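Local coordinates for glycoside hydrolase YxiA (Bacillus licheniformis, PDB 3LV4), which probably hydrolyses glycosidic bonds in arabinan as a calcium-binding family 43 glycoside hydrolase resembling endo-1,5-alpha-L-arabinosidases, at residues G227-R232 with P289-A294. Sequence-based numbering, arbitrary orientation.
Sequences GGYNIR and PGHNSA. With CA (calcium ion), chain C.
Y229 and I231 pack on G290, H291 and N292 where two neighbouring blades of the five-bladed beta-propeller of family 43 meet: strand 230-236 is third in its blade, and strand 285-296 is first in the next. The short strand segments diverge by 46°, and water rather than direct sheet pairing links their backbones.

The van der Waals evidence centres on Y229. Its ring passes obliquely along the backbone of G290 and H291, bringing CE2 to 3.5 Å from H291 N. A beta carbon modelled on G290 would fall 2.5 Å from Y229 CD2, a clash, so the ring's position depends on the missing side chain. The Y229 and H291 side chains run side by side, with the phenol OH 3.7 Å from H291 CB and near the imidazole plane at its edge. That hydroxyl also hydrogen-bonds E201, the predicted proton donor. A phenylalanine here would keep the ring but is likely to leave E201 OE2 without this phenolic partner, and its side chain freer to turn. Beyond the tyrosine, I231 CG1 rests 3.7 Å from G290 CA, and I231 CD1 reaches N292 CB.

The metal contact belongs to H291. Its CG stands anti to the backbone N (chi1 -159°), directing the imidazole away from the 227-232 segment, and NE2 binds calcium at 2.6 Å with the ion in the ring plane. Five waters and one ligand from outside the two segments complete the shell; one of those waters also donates to N292 O, and a second lies within bonding distance of it. H291 touches D15, the predicted proton acceptor, and D148, placing this calcium beside the probable catalytic centre.

Between the 227-232 and 289-294 segments, one water bridges the backbones, accepting from I231 N at 2.8 Å and donating to P289 O over the same distance.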
ATOM      1  N   GLY A 227     -12.638  -9.321   4.449  1.00 11.41           N
ATOM      2  CA  GLY A 227     -11.472  -9.913   3.815  1.00 10.89           C
ATOM      3  C   GLY A 227     -10.153  -9.863   4.587  1.00 11.14           C
ATOM      4  O   GLY A 227      -9.193 -10.539   4.224  1.00 10.72           O
ATOM      5  N   GLY A 228     -10.087  -9.062   5.645  1.00  9.46           N
ATOM      6  CA  GLY A 228      -8.858  -8.959   6.415  1.00  8.69           C
ATOM      7  C   GLY A 228      -7.716  -8.300   5.650  1.00  7.58           C
ATOM      8  O   GLY A 228      -6.547  -8.620   5.874  1.00 10.77           O
ATOM      9  N   TYR A 229      -8.043  -7.381   4.747  1.00  7.21           N
ATOM     10  CA  TYR A 229      -7.017  -6.679   3.962  1.00  6.60           C
ATOM     11  C   TYR A 229      -6.024  -6.041   4.908  1.00  8.71           C
ATOM     12  O   TYR A 229      -6.418  -5.369   5.866  1.00  9.42           O
ATOM     13  CB  TYR A 229      -7.662  -5.554   3.166  1.00  7.50           C
ATOM     14  CG  TYR A 229      -7.235  -5.389   1.726  1.00  8.70           C
ATOM     15  CD1 TYR A 229      -6.809  -6.471   0.951  1.00  7.90           C
ATOM     16  CD2 TYR A 229      -7.318  -4.143   1.117  1.00  8.81           C
ATOM     17  CE1 TYR A 229      -6.453  -6.291  -0.394  1.00  8.72           C
ATOM     18  CE2 TYR A 229      -6.975  -3.961  -0.205  1.00  8.56           C
ATOM     19  CZ  TYR A 229      -6.548  -5.027  -0.958  1.00  8.35           C
ATOM     20  OH  TYR A 229      -6.229  -4.796  -2.278  1.00  8.71           O
ATOM     21  N   ASN A 230      -4.740  -6.237   4.644  1.00  7.13           N
ATOM     22  CA  ASN A 230      -3.716  -5.605   5.458  1.00  8.79           C
ATOM     23  C   ASN A 230      -2.448  -5.348   4.663  1.00  9.58           C
ATOM     24  O   ASN A 230      -2.029  -6.176   3.849  1.00  9.93           O
ATOM     25  CB  ASN A 230      -3.436  -6.409   6.749  1.00  8.68           C
ATOM     26  CG  ASN A 230      -2.881  -7.795   6.477  1.00  9.41           C
ATOM     27  OD1 ASN A 230      -1.713  -8.073   6.763  1.00  9.32           O
ATOM     28  ND2 ASN A 230      -3.716  -8.678   5.934  1.00 10.45           N
ATOM     29  N   ILE A 231      -1.853  -4.184   4.901  1.00  7.98           N
ATOM     30  CA  ILE A 231      -0.641  -3.775   4.205  1.00  7.43           C
ATOM     31  C   ILE A 231       0.574  -4.406   4.863  1.00  9.22           C
ATOM     32  O   ILE A 231       0.727  -4.356   6.084  1.00  8.82           O
ATOM     33  CB  ILE A 231      -0.487  -2.238   4.198  1.00  8.76           C
ATOM     34  CG1 ILE A 231      -1.595  -1.606   3.346  1.00 10.36           C
ATOM     35  CG2 ILE A 231       0.898  -1.838   3.679  1.00 10.12           C
ATOM     36  CD1 ILE A 231      -1.787  -0.104   3.568  1.00 10.63           C
ATOM     37  N   ARG A 232       1.424  -5.016   4.047  1.00  8.30           N
ATOM     38  CA  ARG A 232       2.656  -5.611   4.533  1.00  8.37           C
ATOM     39  C   ARG A 232       3.806  -5.081   3.702  1.00 10.25           C
ATOM     40  O   ARG A 232       3.606  -4.559   2.596  1.00  9.22           O
ATOM     41  CB  ARG A 232       2.605  -7.140   4.452  1.00  7.68           C
ATOM     42  CG  ARG A 232       1.419  -7.749   5.188  1.00  7.74           C
ATOM     43  CD  ARG A 232       1.646  -9.200   5.613  1.00  7.22           C
ATOM     44  NE  ARG A 232       0.512  -9.670   6.409  1.00  7.56           N
ATOM     45  CZ  ARG A 232       0.511 -10.768   7.161  1.00  8.47           C
ATOM     46  NH1 ARG A 232       1.586 -11.553   7.203  1.00 10.14           N
ATOM     47  NH2 ARG A 232      -0.579 -11.089   7.858  1.00  7.57           N
ATOM     48  N   PRO A 289      -7.971  -1.611   5.603  1.00  8.19           N
ATOM     49  CA  PRO A 289      -7.143  -0.572   4.977  1.00  8.98           C
ATOM     50  C   PRO A 289      -6.097  -1.234   4.072  1.00  8.49           C
ATOM     51  O   PRO A 289      -5.477  -2.216   4.480  1.00 10.57           O
ATOM     52  CB  PRO A 289      -6.483   0.113   6.183  1.00  9.38           C
ATOM     53  CG  PRO A 289      -6.431  -0.964   7.239  1.00  9.38           C
ATOM     54  CD  PRO A 289      -7.702  -1.751   7.048  1.00 10.17           C
ATOM     55  N   GLY A 290      -5.908  -0.734   2.856  1.00  7.97           N
ATOM     56  CA  GLY A 290      -4.974  -1.381   1.954  1.00  5.94           C
ATOM     57  C   GLY A 290      -4.935  -0.842   0.534  1.00  8.66           C
ATOM     58  O   GLY A 290      -5.421   0.255   0.241  1.00 11.09           O
ATOM     59  N   HIS A 291      -4.375  -1.664  -0.346  1.00  6.96           N
ATOM     60  CA  HIS A 291      -3.934  -1.258  -1.671  1.00  6.85           C
ATOM     61  C   HIS A 291      -3.308   0.130  -1.668  1.00  8.51           C
ATOM     62  O   HIS A 291      -3.910   1.101  -2.120  1.00  8.63           O
ATOM     63  CB  HIS A 291      -5.036  -1.332  -2.726  1.00  6.66           C
ATOM     64  CG  HIS A 291      -4.486  -1.404  -4.117  1.00  7.35           C
ATOM     65  ND1 HIS A 291      -4.732  -2.462  -4.965  1.00  7.00           N
ATOM     66  CD2 HIS A 291      -3.633  -0.585  -4.776  1.00  8.11           C
ATOM     67  CE1 HIS A 291      -4.085  -2.277  -6.100  1.00  8.70           C
ATOM     68  NE2 HIS A 291      -3.411  -1.145  -6.012  1.00  9.21           N
ATOM     69  N   ASN A 292      -2.092   0.207  -1.157  1.00  8.01           N
ATOM     70  CA  ASN A 292      -1.456   1.488  -0.954  1.00  7.67           C
ATOM     71  C   ASN A 292      -0.567   1.899  -2.103  1.00  8.64           C
ATOM     72  O   ASN A 292      -0.202   1.094  -2.961  1.00 11.63           O
ATOM     73  CB  ASN A 292      -0.606   1.465   0.321  1.00  7.07           C
ATOM     74  CG  ASN A 292       0.669   0.665   0.149  1.00  9.20           C
ATOM     75  OD1 ASN A 292       0.652  -0.567   0.205  1.00  8.13           O
ATOM     76  ND2 ASN A 292       1.784   1.362  -0.068  1.00  9.38           N
ATOM     77  N   SER A 293      -0.238   3.179  -2.110  1.00  9.59           N
ATOM     78  CA  SER A 293       0.961   3.659  -2.767  1.00  8.19           C
ATOM     79  C   SER A 293       1.748   4.388  -1.683  1.00  9.20           C
ATOM     80  O   SER A 293       1.353   4.398  -0.508  1.00 10.07           O
ATOM     81  CB  SER A 293       0.644   4.568  -3.971  1.00  6.63           C
ATOM     82  OG  SER A 293      -0.330   5.553  -3.670  1.00  9.41           O
ATOM     83  N   ALA A 294       2.871   4.973  -2.056  1.00  8.78           N
ATOM     84  CA  ALA A 294       3.715   5.634  -1.070  1.00  8.05           C
ATOM     85  C   ALA A 294       4.566   6.670  -1.778  1.00 11.21           C
ATOM     86  O   ALA A 294       4.858   6.539  -2.970  1.00 11.55           O
ATOM     87  CB  ALA A 294       4.575   4.616  -0.335  1.00  8.89           C
TER
HETATM   88 CA    CA C 501      -1.434   0.101  -7.138  1.00  9.26          CA
HETATM   89  O   HOH W   1      -3.286  -2.154   6.163  1.00 14.30           O
HETATM   90  O   HOH W   2      -0.173  -0.560  -5.129  1.00  7.53           O
HETATM   91  O   HOH W   3      -1.456   1.963  -5.503  1.00  7.26           O
HETATM   92  O   HOH W   4      -0.058  -1.941  -7.658  1.00  8.71           O
HETATM   93  O   HOH W   5      -1.906  -0.687  -9.431  1.00  7.35           O
HETATM   94  O   HOH W   6       0.262   1.455  -8.243  1.00  7.81           O